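Local coordinates for protein anthranilate-CoA ligase (Stigmatella aurantiaca, PDB 4WV3) that belongs to the ANL superfamily of AMP-binding enzymes, with a large AMP-binding region followed by a smaller C-terminal domain, at residues R107-I112 with L128-H133; I325-R330 with Y346-V351; V366-E371 with E391-G396. All blocks are in the same frame, centred on the assembly; numbering follows the deposited sequence.

Interaction 1 of 3, residues R107-I112 with L128-H133; sequences RARVLI and LPMLEH
Val110 and His133 form a parallel beta bridge, with CA atoms 4.8 Å apart. The bridge lies where two adjacent strands, 110-114 and 133-137, begin in a five-stranded parallel sheet. Helix 118-122 lies between them in the chain, so this is a beta-alpha-beta crossover. The backbone side is closely packed. Arg109 O accepts two N-H groups: His133 N at 3.1 Å, in a nearly straight bond (167°), and Glu132 N at 2.8 Å, tilted from the carbonyl plane. Leu111 N donates to His133 O at 2.9 Å. Beside these bonds Leu131 fills the inner side. Its CG lies opposite the backbone N (chi1 -172°), which carries the branch toward segment 107-112. CD1 is the methyl that meets Leu111 CB, at 3.8 Å. The same methyl also rests near the carbonyl oxygens of Ala108 and Arg109. Helix 96-105 covers this side through Leu103, which touches Leu111.

The other side is looser and faces solvent in part. Arg107 ends helix 96-105 as the C-prime residue of a Schellman motif. Its side chain crosses that of Met130 at a slant. Arg109 and Glu132 run alongside each other and form a long salt bridge, NH2 to OE2 at 3.6 Å, with the guanidinium and carboxylate planes 84° apart. NH2 also donates to Leu55 O, so the long ion pair is not the main hold on this guanidinium. At the outer end, Met130 CG sits 3.4 Å above the plane of the Arg107 guanidinium, shifted toward its rim.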
loop_
_atom_site.group_PDB
_atom_site.type_symbol
_atom_site.label_atom_id
_atom_site.label_comp_id
_atom_site.label_asym_id
_atom_site.label_seq_id
_atom_site.Cartn_x
_atom_site.Cartn_y
_atom_site.Cartn_z
ATOM N N ARG A 107 -21.227 -8.662 -4.026
ATOM C CA ARG A 107 -22.456 -8.661 -4.821
ATOM C C ARG A 107 -22.473 -7.577 -5.897
ATOM O O ARG A 107 -23.499 -6.937 -6.125
ATOM C CB ARG A 107 -23.690 -8.513 -3.923
ATOM C CG ARG A 107 -23.781 -9.530 -2.800
ATOM C CD ARG A 107 -25.121 -9.444 -2.081
ATOM N NE ARG A 107 -26.148 -10.261 -2.725
ATOM C CZ ARG A 107 -27.015 -9.808 -3.625
ATOM N NH1 ARG A 107 -26.988 -8.537 -3.998
ATOM N NH2 ARG A 107 -27.912 -10.631 -4.152
ATOM N N ALA A 108 -21.335 -7.378 -6.553
ATOM C CA ALA A 108 -21.201 -6.332 -7.563
ATOM C C ALA A 108 -22.132 -6.552 -8.752
ATOM O O ALA A 108 -22.041 -7.563 -9.447
ATOM C CB ALA A 108 -19.757 -6.234 -8.031
ATOM N N ARG A 109 -23.031 -5.597 -8.978
ATOM C CA ARG A 109 -23.931 -5.650 -10.124
ATOM C C ARG A 109 -23.236 -5.141 -11.382
ATOM O O ARG A 109 -23.522 -5.595 -12.490
ATOM C CB ARG A 109 -25.188 -4.821 -9.864
ATOM C CG ARG A 109 -26.163 -5.433 -8.871
ATOM C CD ARG A 109 -27.441 -4.605 -8.771
ATOM N NE ARG A 109 -28.150 -4.519 -10.047
ATOM C CZ ARG A 109 -28.105 -3.470 -10.864
ATOM N NH1 ARG A 109 -27.386 -2.403 -10.542
ATOM N NH2 ARG A 109 -28.781 -3.487 -12.005
ATOM N N VAL A 110 -22.327 -4.188 -11.201
ATOM C CA VAL A 110 -21.614 -3.585 -12.320
ATOM C C VAL A 110 -20.104 -3.688 -12.120
ATOM O O VAL A 110 -19.596 -3.443 -11.026
ATOM C CB VAL A 110 -22.009 -2.103 -12.501
ATOM C CG1 VAL A 110 -21.253 -1.483 -13.664
ATOM C CG2 VAL A 110 -23.510 -1.974 -12.712
ATOM N N LEU A 111 -19.393 -4.067 -13.179
ATOM C CA LEU A 111 -17.937 -4.133 -13.139
ATOM C C LEU A 111 -17.308 -3.236 -14.198
ATOM O O LEU A 111 -17.655 -3.312 -15.376
ATOM C CB LEU A 111 -17.450 -5.570 -13.336
ATOM C CG LEU A 111 -15.932 -5.718 -13.487
ATOM C CD1 LEU A 111 -15.221 -5.374 -12.186
ATOM C CD2 LEU A 111 -15.552 -7.115 -13.960
ATOM N N ILE A 112 -16.385 -2.383 -13.769
ATOM C CA ILE A 112 -15.601 -1.574 -14.693
ATOM C C ILE A 112 -14.209 -2.183 -14.818
ATOM O O ILE A 112 -13.413 -2.133 -13.881
ATOM C CB ILE A 112 -15.493 -0.117 -14.218
ATOM C CG1 ILE A 112 -16.888 0.482 -14.025
ATOM C CG2 ILE A 112 -14.690 0.706 -15.211
ATOM C CD1 ILE A 112 -16.879 1.898 -13.500
ATOM N N LEU A 128 -21.217 -15.672 -11.415
ATOM C CA LEU A 128 -21.549 -14.376 -10.835
ATOM C C LEU A 128 -22.975 -13.978 -11.199
ATOM O O LEU A 128 -23.191 -13.233 -12.155
ATOM C CB LEU A 128 -20.563 -13.313 -11.313
ATOM C CG LEU A 128 -19.097 -13.595 -10.980
ATOM C CD1 LEU A 128 -18.193 -12.540 -11.590
ATOM C CD2 LEU A 128 -18.897 -13.675 -9.473
ATOM N N PRO A 129 -23.954 -14.476 -10.430
ATOM C CA PRO A 129 -25.380 -14.281 -10.710
ATOM C C PRO A 129 -25.831 -12.832 -10.554
ATOM O O PRO A 129 -26.826 -12.436 -11.159
ATOM C CB PRO A 129 -26.064 -15.163 -9.660
ATOM C CG PRO A 129 -25.085 -15.240 -8.542
ATOM C CD PRO A 129 -23.735 -15.251 -9.196
ATOM N N MET A 130 -25.109 -12.055 -9.754
ATOM C CA MET A 130 -25.484 -10.665 -9.513
ATOM C C MET A 130 -24.878 -9.708 -10.535
ATOM O O MET A 130 -25.408 -8.622 -10.767
ATOM C CB MET A 130 -25.098 -10.238 -8.094
ATOM C CG MET A 130 -25.910 -10.913 -7.001
ATOM S SD MET A 130 -27.686 -10.680 -7.214
ATOM C CE MET A 130 -27.793 -8.892 -7.279
ATOM N N LEU A 131 -23.767 -10.114 -11.142
ATOM C CA LEU A 131 -23.088 -9.274 -12.124
ATOM C C LEU A 131 -23.913 -9.148 -13.402
ATOM O O LEU A 131 -24.060 -10.112 -14.151
ATOM C CB LEU A 131 -21.697 -9.831 -12.440
ATOM C CG LEU A 131 -20.802 -8.955 -13.318
ATOM C CD1 LEU A 131 -20.667 -7.559 -12.726
ATOM C CD2 LEU A 131 -19.434 -9.593 -13.501
ATOM N N GLU A 132 -24.449 -7.956 -13.643
ATOM C CA GLU A 132 -25.297 -7.721 -14.809
ATOM C C GLU A 132 -24.576 -6.982 -15.933
ATOM O O GLU A 132 -24.640 -7.389 -17.094
ATOM C CB GLU A 132 -26.560 -6.949 -14.415
ATOM C CG GLU A 132 -27.492 -7.701 -13.479
ATOM C CD GLU A 132 -28.876 -7.083 -13.427
ATOM O OE1 GLU A 132 -29.383 -6.668 -14.491
ATOM O OE2 GLU A 132 -29.456 -7.008 -12.323
ATOM N N HIS A 133 -23.895 -5.894 -15.589
ATOM C CA HIS A 133 -23.268 -5.046 -16.595
ATOM C C HIS A 133 -21.753 -4.969 -16.444
ATOM O O HIS A 133 -21.237 -4.654 -15.374
ATOM C CB HIS A 133 -23.866 -3.638 -16.551
ATOM C CG HIS A 133 -25.356 -3.612 -16.687
ATOM N ND1 HIS A 133 -26.194 -3.309 -15.635
ATOM C CD2 HIS A 133 -26.159 -3.859 -17.749
ATOM C CE1 HIS A 133 -27.449 -3.365 -16.045
ATOM N NE2 HIS A 133 -27.456 -3.698 -17.323
#

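Interaction 2 of 3, residues I325-R330 with Y346-V351; sequences IFISNR and YELKLV
A classic beta bulge at Phe326 and Ile327 meets Tyr346, just before strand 347-351, and Leu348 within it. Both bulge residues face Ile317 in the neighbouring strand 313-318. The bulge turns a corner in strand 325-328 of the mixed nine-stranded sheet. Strand 347-351 belongs to a different, antiparallel sheet, so the contact joins two sheets, by Tyr346 against the backbone of the bulge and by aliphatic side chains. It is buried.

Tyr346 lies obliquely against the backbone of the corner. Its CD2 touches Phe326 CB at 3.6 Å, and its CE2 lies near Ile325 O. Phe326 holds CG between its backbone N and carbonyl carbon (chi1 50°), the crowded position. This sends the ring away from Tyr346, and it packs on Leu368 and Thr395. Leu348 CD1 approaches the edge of the Phe326 ring, near its plane, with CD1 of Phe326 4.4 Å away.

The closer aliphatic contact is between Leu348 and Ile327. Leu348 CD2 meets Ile327 CG1 at 3.6 Å and Ile327 CD1 at the same distance. The two side chains cross at a slant. Ile327 CG1 lies opposite the carbonyl carbon (chi1 -46°), which sends the long branch toward Leu348.

One water links Ile325 O and Tyr346 OH. It donates to Ile325 O at 2.9 Å and hydrogen-bonds Tyr346 OH at 2.8 Å. Tyr346 OH also bonds Thr372 OG1, so the hydroxyl has two partners. CB of Ile325 points away from segment 346-351, and its side chain lies about 4 Å from the bound 5'-O-[(S)-[(2-aminobenzoyl)oxy](hydroxy)phosphoryl]adenosine. The direct contacts are apolar side chains and ring against backbone, so the chemistry is mainly hydrophobic. The polar link runs through the water, which gives the buried Ile325 carbonyl a partner.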
loop_
_atom_site.group_PDB
_atom_site.type_symbol
_atom_site.label_atom_id
_atom_site.label_comp_id
_atom_site.label_asym_id
_atom_site.label_seq_id
_atom_site.Cartn_x
_atom_site.Cartn_y
_atom_site.Cartn_z
ATOM N N ILE A 325 -1.026 5.803 6.897
ATOM C CA ILE A 325 0.043 5.788 7.894
ATOM C C ILE A 325 -0.362 6.325 9.268
ATOM O O ILE A 325 -1.005 7.370 9.373
ATOM C CB ILE A 325 1.282 6.555 7.374
ATOM C CG1 ILE A 325 1.805 5.901 6.092
ATOM C CG2 ILE A 325 2.373 6.607 8.427
ATOM C CD1 ILE A 325 3.079 6.519 5.560
ATOM N N PHE A 326 0.022 5.600 10.318
ATOM C CA PHE A 326 -0.270 6.005 11.692
ATOM C C PHE A 326 0.995 6.241 12.526
ATOM O O PHE A 326 0.938 6.856 13.591
ATOM C CB PHE A 326 -1.204 5.000 12.378
ATOM C CG PHE A 326 -0.760 3.568 12.259
ATOM C CD1 PHE A 326 -0.028 2.968 13.270
ATOM C CD2 PHE A 326 -1.087 2.817 11.140
ATOM C CE1 PHE A 326 0.379 1.652 13.163
ATOM C CE2 PHE A 326 -0.682 1.500 11.027
ATOM C CZ PHE A 326 0.052 0.917 12.041
ATOM N N ILE A 327 2.128 5.738 12.042
ATOM C CA ILE A 327 3.432 6.053 12.623
ATOM C C ILE A 327 4.383 6.415 11.494
ATOM O O ILE A 327 4.621 5.604 10.602
ATOM C CB ILE A 327 4.046 4.858 13.377
ATOM C CG1 ILE A 327 3.017 4.182 14.280
ATOM C CG2 ILE A 327 5.263 5.302 14.177
ATOM C CD1 ILE A 327 3.518 2.898 14.906
ATOM N N SER A 328 4.936 7.624 11.530
ATOM C CA SER A 328 5.771 8.088 10.428
ATOM C C SER A 328 6.960 8.935 10.860
ATOM O O SER A 328 6.992 9.468 11.968
ATOM C CB SER A 328 4.932 8.882 9.426
ATOM O OG SER A 328 5.736 9.367 8.363
ATOM N N ASN A 329 7.937 9.044 9.966
ATOM C CA ASN A 329 9.016 10.005 10.117
ATOM C C ASN A 329 8.558 11.352 9.573
ATOM O O ASN A 329 7.476 11.458 8.996
ATOM C CB ASN A 329 10.270 9.537 9.378
ATOM C CG ASN A 329 10.898 8.311 10.010
ATOM O OD1 ASN A 329 11.739 8.420 10.903
ATOM N ND2 ASN A 329 10.494 7.134 9.547
ATOM N N ARG A 330 9.381 12.377 9.754
ATOM C CA ARG A 330 9.028 13.725 9.328
ATOM C C ARG A 330 10.216 14.388 8.650
ATOM O O ARG A 330 11.360 14.045 8.942
ATOM C CB ARG A 330 8.576 14.554 10.534
ATOM C CG ARG A 330 7.235 14.129 11.097
ATOM C CD ARG A 330 7.138 14.422 12.581
ATOM N NE ARG A 330 5.892 13.919 13.152
ATOM C CZ ARG A 330 5.687 12.651 13.498
ATOM N NH1 ARG A 330 6.647 11.752 13.327
ATOM N NH2 ARG A 330 4.522 12.280 14.011
ATOM N N TYR A 346 -3.469 10.005 16.194
ATOM C CA TYR A 346 -3.400 8.560 16.357
ATOM C C TYR A 346 -2.703 8.226 17.669
ATOM O O TYR A 346 -1.629 8.752 17.965
ATOM C CB TYR A 346 -2.646 7.926 15.188
ATOM C CG TYR A 346 -3.367 8.023 13.861
ATOM C CD1 TYR A 346 -4.739 7.827 13.777
ATOM C CD2 TYR A 346 -2.676 8.319 12.696
ATOM C CE1 TYR A 346 -5.401 7.916 12.565
ATOM C CE2 TYR A 346 -3.328 8.410 11.481
ATOM C CZ TYR A 346 -4.690 8.207 11.421
ATOM O OH TYR A 346 -5.341 8.300 10.212
ATOM N N GLU A 347 -3.320 7.350 18.453
ATOM C CA GLU A 347 -2.779 6.973 19.752
ATOM C C GLU A 347 -2.266 5.534 19.725
ATOM O O GLU A 347 -2.959 4.623 19.272
ATOM C CB GLU A 347 -3.845 7.152 20.834
ATOM C CG GLU A 347 -3.329 7.027 22.252
ATOM C CD GLU A 347 -4.382 7.390 23.278
ATOM O OE1 GLU A 347 -5.340 8.112 22.923
ATOM O OE2 GLU A 347 -4.257 6.948 24.438
ATOM N N LEU A 348 -1.044 5.339 20.211
ATOM C CA LEU A 348 -0.377 4.041 20.132
ATOM C C LEU A 348 -0.278 3.348 21.486
ATOM O O LEU A 348 -0.377 3.988 22.533
ATOM C CB LEU A 348 1.028 4.205 19.553
ATOM C CG LEU A 348 1.252 4.146 18.042
ATOM C CD1 LEU A 348 0.080 4.710 17.257
ATOM C CD2 LEU A 348 2.518 4.916 17.726
ATOM N N LYS A 349 -0.094 2.054 21.450
ATOM C CA LYS A 349 0.030 1.220 22.632
ATOM C C LYS A 349 0.806 -0.059 22.299
ATOM O O LYS A 349 0.575 -0.628 21.302
ATOM C CB LYS A 349 -1.360 0.898 23.136
ATOM C CG LYS A 349 -1.431 0.546 24.587
ATOM C CD LYS A 349 -2.792 0.779 25.156
ATOM C CE LYS A 349 -3.745 -0.256 24.686
ATOM N NZ LYS A 349 -4.828 -0.395 25.651
ATOM N N LEU A 350 1.769 -0.456 23.119
ATOM C CA LEU A 350 2.445 -1.737 22.938
ATOM C C LEU A 350 2.143 -2.684 24.094
ATOM O O LEU A 350 2.466 -2.396 25.245
ATOM C CB LEU A 350 3.955 -1.538 22.797
ATOM C CG LEU A 350 4.424 -0.775 21.558
ATOM C CD1 LEU A 350 5.941 -0.691 21.523
ATOM C CD2 LEU A 350 3.891 -1.426 20.291
ATOM N N VAL A 351 1.527 -3.817 23.778
ATOM C CA VAL A 351 1.103 -4.763 24.803
ATOM C C VAL A 351 1.673 -6.158 24.576
ATOM O O VAL A 351 2.034 -6.517 23.455
ATOM C CB VAL A 351 -0.434 -4.858 24.869
ATOM C CG1 VAL A 351 -1.031 -3.529 25.304
ATOM C CG2 VAL A 351 -0.996 -5.286 23.522
HETATM O O HOH W 1 -3.569 7.790 8.144
#

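Interaction 3 of 3, residues V366-E371 with E391-G396; sequences VLLRSE and EWLATG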
loop_
_atom_site.group_PDB
_atom_site.type_symbol
_atom_site.label_atom_id
_atom_site.label_comp_id
_atom_site.label_asym_id
_atom_site.label_seq_id
_atom_site.Cartn_x
_atom_site.Cartn_y
_atom_site.Cartn_z
ATOM N N VAL A 366 1.257 -4.160 18.582
ATOM C CA VAL A 366 0.807 -2.807 18.278
ATOM C C VAL A 366 -0.708 -2.656 18.355
ATOM O O VAL A 366 -1.448 -3.339 17.647
ATOM C CB VAL A 366 1.278 -2.358 16.883
ATOM C CG1 VAL A 366 0.645 -1.026 16.510
ATOM C CG2 VAL A 366 2.785 -2.261 16.848
ATOM N N LEU A 367 -1.160 -1.756 19.221
ATOM C CA LEU A 367 -2.568 -1.386 19.280
ATOM C C LEU A 367 -2.739 0.069 18.859
ATOM O O LEU A 367 -2.139 0.973 19.442
ATOM C CB LEU A 367 -3.137 -1.615 20.681
ATOM C CG LEU A 367 -3.444 -3.070 21.043
ATOM C CD1 LEU A 367 -3.956 -3.180 22.469
ATOM C CD2 LEU A 367 -4.450 -3.657 20.064
ATOM N N LEU A 368 -3.555 0.285 17.834
ATOM C CA LEU A 368 -3.746 1.615 17.272
ATOM C C LEU A 368 -5.112 2.196 17.622
ATOM O O LEU A 368 -6.137 1.528 17.489
ATOM C CB LEU A 368 -3.572 1.573 15.752
ATOM C CG LEU A 368 -3.984 2.823 14.972
ATOM C CD1 LEU A 368 -3.137 4.021 15.377
ATOM C CD2 LEU A 368 -3.891 2.569 13.476
ATOM N N ARG A 369 -5.112 3.446 18.073
ATOM C CA ARG A 369 -6.348 4.162 18.356
ATOM C C ARG A 369 -6.553 5.234 17.292
ATOM O O ARG A 369 -5.769 6.177 17.191
ATOM C CB ARG A 369 -6.287 4.786 19.748
ATOM C CG ARG A 369 -7.575 5.440 20.210
ATOM C CD ARG A 369 -7.477 5.812 21.678
ATOM N NE ARG A 369 -8.718 6.380 22.193
ATOM C CZ ARG A 369 -8.950 6.618 23.480
ATOM N NH1 ARG A 369 -8.024 6.331 24.385
ATOM N NH2 ARG A 369 -10.108 7.138 23.862
ATOM N N SER A 370 -7.607 5.082 16.497
ATOM C CA SER A 370 -7.803 5.925 15.323
ATOM C C SER A 370 -9.270 6.205 15.019
ATOM O O SER A 370 -10.142 5.384 15.302
ATOM C CB SER A 370 -7.152 5.268 14.105
ATOM O OG SER A 370 -7.651 5.818 12.897
ATOM N N GLU A 371 -9.534 7.368 14.432
ATOM C CA GLU A 371 -10.871 7.694 13.956
ATOM C C GLU A 371 -11.000 7.377 12.470
ATOM O O GLU A 371 -12.060 7.562 11.875
ATOM C CB GLU A 371 -11.199 9.166 14.212
ATOM C CG GLU A 371 -11.454 9.497 15.671
ATOM C CD GLU A 371 -11.939 10.919 15.871
ATOM O OE1 GLU A 371 -11.559 11.801 15.072
ATOM O OE2 GLU A 371 -12.707 11.153 16.828
ATOM N N GLU A 391 -11.763 0.610 20.854
ATOM C CA GLU A 391 -11.073 1.809 20.391
ATOM C C GLU A 391 -9.668 1.491 19.895
ATOM O O GLU A 391 -8.990 2.354 19.338
ATOM C CB GLU A 391 -10.992 2.859 21.500
ATOM C CG GLU A 391 -12.300 3.562 21.805
ATOM C CD GLU A 391 -12.097 4.820 22.627
ATOM O OE1 GLU A 391 -12.312 4.773 23.856
ATOM O OE2 GLU A 391 -11.721 5.858 22.041
ATOM N N TRP A 392 -9.235 0.253 20.104
ATOM C CA TRP A 392 -7.885 -0.152 19.729
ATOM C C TRP A 392 -7.867 -1.112 18.543
ATOM O O TRP A 392 -8.650 -2.059 18.481
ATOM C CB TRP A 392 -7.157 -0.764 20.927
ATOM C CG TRP A 392 -6.947 0.211 22.037
ATOM C CD1 TRP A 392 -7.690 0.331 23.174
ATOM C CD2 TRP A 392 -5.931 1.218 22.113
ATOM N NE1 TRP A 392 -7.196 1.347 23.957
ATOM C CE2 TRP A 392 -6.115 1.907 23.327
ATOM C CE3 TRP A 392 -4.881 1.600 21.272
ATOM C CZ2 TRP A 392 -5.289 2.957 23.723
ATOM C CZ3 TRP A 392 -4.062 2.643 21.666
ATOM C CH2 TRP A 392 -4.271 3.310 22.880
ATOM N N LEU A 393 -6.960 -0.852 17.608
ATOM C CA LEU A 393 -6.829 -1.667 16.407
ATOM C C LEU A 393 -5.556 -2.504 16.447
ATOM O O LEU A 393 -4.453 -1.966 16.557
ATOM C CB LEU A 393 -6.821 -0.774 15.165
ATOM C CG LEU A 393 -6.580 -1.469 13.824
ATOM C CD1 LEU A 393 -7.721 -2.415 13.506
ATOM C CD2 LEU A 393 -6.398 -0.448 12.711
ATOM N N ALA A 394 -5.712 -3.821 16.358
ATOM C CA ALA A 394 -4.568 -4.723 16.308
ATOM C C ALA A 394 -4.092 -4.885 14.869
ATOM O O ALA A 394 -4.841 -5.346 14.010
ATOM C CB ALA A 394 -4.931 -6.072 16.904
ATOM N N THR A 395 -2.845 -4.502 14.610
ATOM C CA THR A 395 -2.298 -4.554 13.259
ATOM C C THR A 395 -1.573 -5.868 12.984
ATOM O O THR A 395 -1.291 -6.200 11.831
ATOM C CB THR A 395 -1.328 -3.386 12.993
ATOM O OG1 THR A 395 -0.233 -3.449 13.915
ATOM C CG2 THR A 395 -2.045 -2.053 13.150
ATOM N N GLY A 396 -1.276 -6.610 14.046
ATOM C CA GLY A 396 -0.558 -7.865 13.924
ATOM C C GLY A 396 0.939 -7.653 13.791
ATOM O O GLY A 396 1.652 -8.503 13.258
HETATM O O HOH W 2 -1.232 -6.280 17.049
#
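Strands 366-369 and 392-396 run antiparallel, with their axes 4.1 Å apart at closest approach and their directions 140° apart. Leu368 and Leu393 are the hydrogen-bonded pair and bond through both backbone N-H groups. Leu368 N to Leu393 O measures 2.7 Å. Leu367 and Ala394 are the next pair, non-hydrogen-bonded. Past them a water bridges Val366 O and Gly396 N, at 3.0 Å from each atom.

The two sheet faces differ. On one, Leu368 and Leu393 lie side by side, with their CD2 atoms 4.0 Å apart. On the other, Leu367 CD2 meets Ala394 CB, and Leu367 CB touches Trp392 CE3 at 3.7 Å. Arg369 CB lies over the Trp392 six-membered ring, 3.9 Å from its centroid, in a CH-pi contact. The Arg369 chain is extended from CG to NE and runs beside Glu391. Their salt bridge joins NH2 to OE2 at 2.7 Å, though the hydrogen bond within it is weak and bent (121°).

Strand 347-351 flanks 364-369 on its other edge, and the Trp392 ring reaches across to a cation-pi contact with Lys349. Strand 388-389 packs on Leu367 and Ala394 through Gln389 and on Leu393 through Phe388.

How the interactions relate
Interactions 2 and 3 form one continuous region, with centres 9 Å apart. Strands 347-351 and 364-369 are neighbours in the same antiparallel sheet, and Lys349 O lies 2.9 Å from Leu367 N, probably as a hydrogen bond. Both contacts reach the ligand pocket. Ile325 of interaction 2 and Thr395 of interaction 3 each bring a side chain to about 4 Å from the bound 5'-O-[(S)-[(2-aminobenzoyl)oxy](hydroxy)phosphoryl]adenosine. Interaction 1 stands apart in a separate parallel sheet. Its centre is 39 Å from that of interaction 2, on the opposite side of the chain's centre, and 34 Å from that of interaction 3. Its nearest atoms are about 23 Å from interaction 3.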